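Local coordinates for peptidase M16 domain protein (Alicyclobacillus acidocaldarius subsp. acidocaldarius DSM 446, PDB 4XEA) that is a putative metallopeptidase of the M16 (insulinase-like) family, binds a metal ion and probably hydrolyses peptide bonds, at residues L14-V19 with Y189-M194. Numbering follows the deposited sequence.
Sequences LQNGLV and YHPSNM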
ATOM      1  N   LEU A  14      -0.521 -33.704   5.109  1.00 57.76           N
ATOM      2  CA  LEU A  14      -1.611 -34.510   5.674  1.00 60.85           C
ATOM      3  C   LEU A  14      -1.840 -35.775   4.867  1.00 61.44           C
ATOM      4  O   LEU A  14      -1.349 -35.913   3.747  1.00 58.49           O
ATOM      5  CB  LEU A  14      -2.923 -33.707   5.736  1.00 61.41           C
ATOM      6  CG  LEU A  14      -2.866 -32.300   6.389  1.00 62.05           C
ATOM      7  CD1 LEU A  14      -4.118 -31.523   6.085  1.00 60.18           C
ATOM      8  CD2 LEU A  14      -2.665 -32.392   7.862  1.00 66.71           C
ATOM      9  N   GLN A  15      -2.647 -36.664   5.427  1.00 64.31           N
ATOM     10  CA  GLN A  15      -2.989 -37.912   4.772  1.00 66.47           C
ATOM     11  C   GLN A  15      -3.572 -37.628   3.384  1.00 63.92           C
ATOM     12  O   GLN A  15      -3.289 -38.362   2.456  1.00 62.39           O
ATOM     13  CB  GLN A  15      -3.954 -38.730   5.669  1.00 70.61           C
ATOM     14  CG  GLN A  15      -4.302 -40.135   5.149  1.00 77.75           C
ATOM     15  CD  GLN A  15      -5.339 -40.130   4.009  1.00 81.78           C
ATOM     16  OE1 GLN A  15      -6.122 -39.177   3.853  1.00 83.46           O
ATOM     17  NE2 GLN A  15      -5.347 -41.202   3.215  1.00 86.24           N
ATOM     18  N   ASN A  16      -4.327 -36.532   3.218  1.00 61.70           N
ATOM     19  CA  ASN A  16      -5.006 -36.265   1.931  1.00 59.84           C
ATOM     20  C   ASN A  16      -4.119 -35.539   0.911  1.00 56.44           C
ATOM     21  O   ASN A  16      -4.560 -35.168  -0.174  1.00 54.99           O
ATOM     22  CB  ASN A  16      -6.330 -35.516   2.167  1.00 60.13           C
ATOM     23  CG  ASN A  16      -6.125 -34.120   2.750  1.00 59.91           C
ATOM     24  OD1 ASN A  16      -5.009 -33.619   2.805  1.00 60.74           O
ATOM     25  ND2 ASN A  16      -7.209 -33.487   3.166  1.00 58.12           N
ATOM     26  N   GLY A  17      -2.865 -35.314   1.275  1.00 55.36           N
ATOM     27  CA  GLY A  17      -1.889 -34.709   0.359  1.00 52.17           C
ATOM     28  C   GLY A  17      -1.668 -33.219   0.564  1.00 49.45           C
ATOM     29  O   GLY A  17      -0.790 -32.650  -0.057  1.00 48.11           O
ATOM     30  N   LEU A  18      -2.464 -32.565   1.415  1.00 50.63           N
ATOM     31  CA  LEU A  18      -2.291 -31.136   1.651  1.00 48.40           C
ATOM     32  C   LEU A  18      -1.009 -30.835   2.424  1.00 48.52           C
ATOM     33  O   LEU A  18      -0.777 -31.381   3.502  1.00 50.70           O
ATOM     34  CB  LEU A  18      -3.487 -30.535   2.396  1.00 50.11           C
ATOM     35  CG  LEU A  18      -3.423 -29.068   2.821  1.00 48.24           C
ATOM     36  CD1 LEU A  18      -3.455 -28.181   1.590  1.00 45.66           C
ATOM     37  CD2 LEU A  18      -4.596 -28.719   3.774  1.00 51.63           C
ATOM     38  N   VAL A  19      -0.223 -29.896   1.912  1.00 46.04           N
ATOM     39  CA  VAL A  19       0.967 -29.416   2.627  1.00 45.95           C
ATOM     40  C   VAL A  19       0.551 -28.216   3.474  1.00 45.93           C
ATOM     41  O   VAL A  19      -0.129 -27.326   2.993  1.00 44.28           O
ATOM     42  CB  VAL A  19       2.112 -29.068   1.623  1.00 44.05           C
ATOM     43  CG1 VAL A  19       3.247 -28.271   2.285  1.00 41.93           C
ATOM     44  CG2 VAL A  19       2.681 -30.365   0.976  1.00 43.92           C
ATOM     45  N   TYR A 189      -9.019 -28.509  -7.196  1.00 44.69           N
ATOM     46  CA  TYR A 189      -9.226 -28.142  -5.801  1.00 45.15           C
ATOM     47  C   TYR A 189      -9.095 -29.322  -4.862  1.00 47.81           C
ATOM     48  O   TYR A 189      -9.483 -29.237  -3.716  1.00 48.75           O
ATOM     49  CB  TYR A 189     -10.563 -27.447  -5.633  1.00 46.88           C
ATOM     50  CG  TYR A 189     -10.490 -25.972  -5.932  1.00 45.21           C
ATOM     51  CD1 TYR A 189     -10.390 -25.516  -7.247  1.00 46.33           C
ATOM     52  CD2 TYR A 189     -10.521 -25.026  -4.897  1.00 45.28           C
ATOM     53  CE1 TYR A 189     -10.310 -24.153  -7.544  1.00 45.68           C
ATOM     54  CE2 TYR A 189     -10.464 -23.665  -5.182  1.00 46.34           C
ATOM     55  CZ  TYR A 189     -10.332 -23.235  -6.516  1.00 45.77           C
ATOM     56  OH  TYR A 189     -10.299 -21.896  -6.825  1.00 45.23           O
ATOM     57  N   HIS A 190      -8.519 -30.418  -5.349  1.00 47.22           N
ATOM     58  CA  HIS A 190      -8.187 -31.518  -4.495  1.00 48.80           C
ATOM     59  C   HIS A 190      -7.057 -31.105  -3.552  1.00 47.77           C
ATOM     60  O   HIS A 190      -6.168 -30.373  -3.953  1.00 47.41           O
ATOM     61  CB  HIS A 190      -7.751 -32.755  -5.319  1.00 47.83           C
ATOM     62  CG  HIS A 190      -7.657 -33.992  -4.493  1.00 49.74           C
ATOM     63  ND1 HIS A 190      -6.541 -34.303  -3.747  1.00 49.04           N
ATOM     64  CD2 HIS A 190      -8.547 -34.988  -4.278  1.00 52.42           C
ATOM     65  CE1 HIS A 190      -6.746 -35.447  -3.114  1.00 54.75           C
ATOM     66  NE2 HIS A 190      -7.956 -35.883  -3.416  1.00 54.74           N
ATOM     67  N   PRO A 191      -7.069 -31.595  -2.311  1.00 48.36           N
ATOM     68  CA  PRO A 191      -6.046 -31.117  -1.374  1.00 47.76           C
ATOM     69  C   PRO A 191      -4.589 -31.387  -1.779  1.00 45.69           C
ATOM     70  O   PRO A 191      -3.691 -30.634  -1.360  1.00 44.15           O
ATOM     71  CB  PRO A 191      -6.395 -31.842  -0.057  1.00 49.45           C
ATOM     72  CG  PRO A 191      -7.515 -32.821  -0.400  1.00 51.85           C
ATOM     73  CD  PRO A 191      -8.171 -32.299  -1.622  1.00 50.48           C
ATOM     74  N   SER A 192      -4.372 -32.420  -2.585  1.00 45.46           N
ATOM     75  CA  SER A 192      -3.068 -32.783  -3.101  1.00 44.99           C
ATOM     76  C   SER A 192      -2.547 -31.721  -4.069  1.00 43.43           C
ATOM     77  O   SER A 192      -1.342 -31.695  -4.347  1.00 42.30           O
ATOM     78  CB  SER A 192      -3.115 -34.139  -3.831  1.00 46.83           C
ATOM     79  OG  SER A 192      -3.997 -34.076  -4.938  1.00 47.03           O
ATOM     80  N   ASN A 193      -3.439 -30.855  -4.571  1.00 41.50           N
ATOM     81  CA  ASN A 193      -3.026 -29.782  -5.480  1.00 40.44           C
ATOM     82  C   ASN A 193      -2.903 -28.423  -4.786  1.00 39.39           C
ATOM     83  O   ASN A 193      -2.772 -27.382  -5.460  1.00 38.20           O
ATOM     84  CB  ASN A 193      -3.980 -29.657  -6.668  1.00 39.26           C
ATOM     85  CG  ASN A 193      -3.357 -28.829  -7.851  1.00 39.56           C
ATOM     86  OD1 ASN A 193      -2.206 -29.038  -8.248  1.00 38.48           O
ATOM     87  ND2 ASN A 193      -4.156 -27.967  -8.441  1.00 37.91           N
HETATM   88  N   MSE A 194      -2.981 -28.431  -3.451  1.00 41.25           N
HETATM   89  CA  MSE A 194      -3.101 -27.189  -2.671  1.00 40.19           C
HETATM   90  C   MSE A 194      -2.090 -27.053  -1.534  1.00 41.16           C
HETATM   91  O   MSE A 194      -1.318 -27.982  -1.245  1.00 42.41           O
HETATM   92  CB  MSE A 194      -4.543 -27.017  -2.149  1.00 42.48           C
HETATM   93  CG  MSE A 194      -5.592 -27.003  -3.244  1.00 42.35           C
HETATM   94 SE   MSE A 194      -7.382 -26.443  -2.715  0.82 52.62          SE
HETATM   95  CE  MSE A 194      -7.092 -24.558  -2.219  1.00 42.05           C
TER
HETATM   96  O   HOH W   1       0.017 -30.136  -1.339  1.00 46.78           O
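N16 lays its amide across the ring of P191, the two side chains crossing at about a right angle; N16 CG lies 3.6 Å from P191 CB, and N16 ND2 packs on P191 CG. Apolar contact comes from L18, whose CB sits 4.0 Å from P191 CB. With CG anti to the backbone N (chi1 175°), L18 sends CD1 to 4.1 Å from M194 CB, beside the M194 carbonyl. L18 CA also makes a CA-H...O contact with P191 O at 3.4 Å. G17 (phi 99°) closes a type I turn begun at L14 and has no CB to crowd S192 CB or N16 O. The turn is the hairpin connection between strands 10-13 and 19-24; the partner segment leads from helix 178-188 into strand 194-200, parallel to 19-24 in the same mixed sheet. No direct hydrogen bond joins the segments; a water donates to G17 O at 2.9 Å, accepts weakly from V19 N and makes a doubtful, overly short approach to M194 O. Polar side chains fix each backbone: N16 OD1 accepts from L18 N at 3.1 Å (N-H...O 164°), an Asx turn; N16 ND2 bonds Q215 OE1. Cutting N16 back to an alanine would probably leave L18 N and Q215 OE1 without these partners and uncover part of the P191 ring. H190 ND1 accepts from S192 N and pairs with S192 OG; H190 NE2 bonds K221 O.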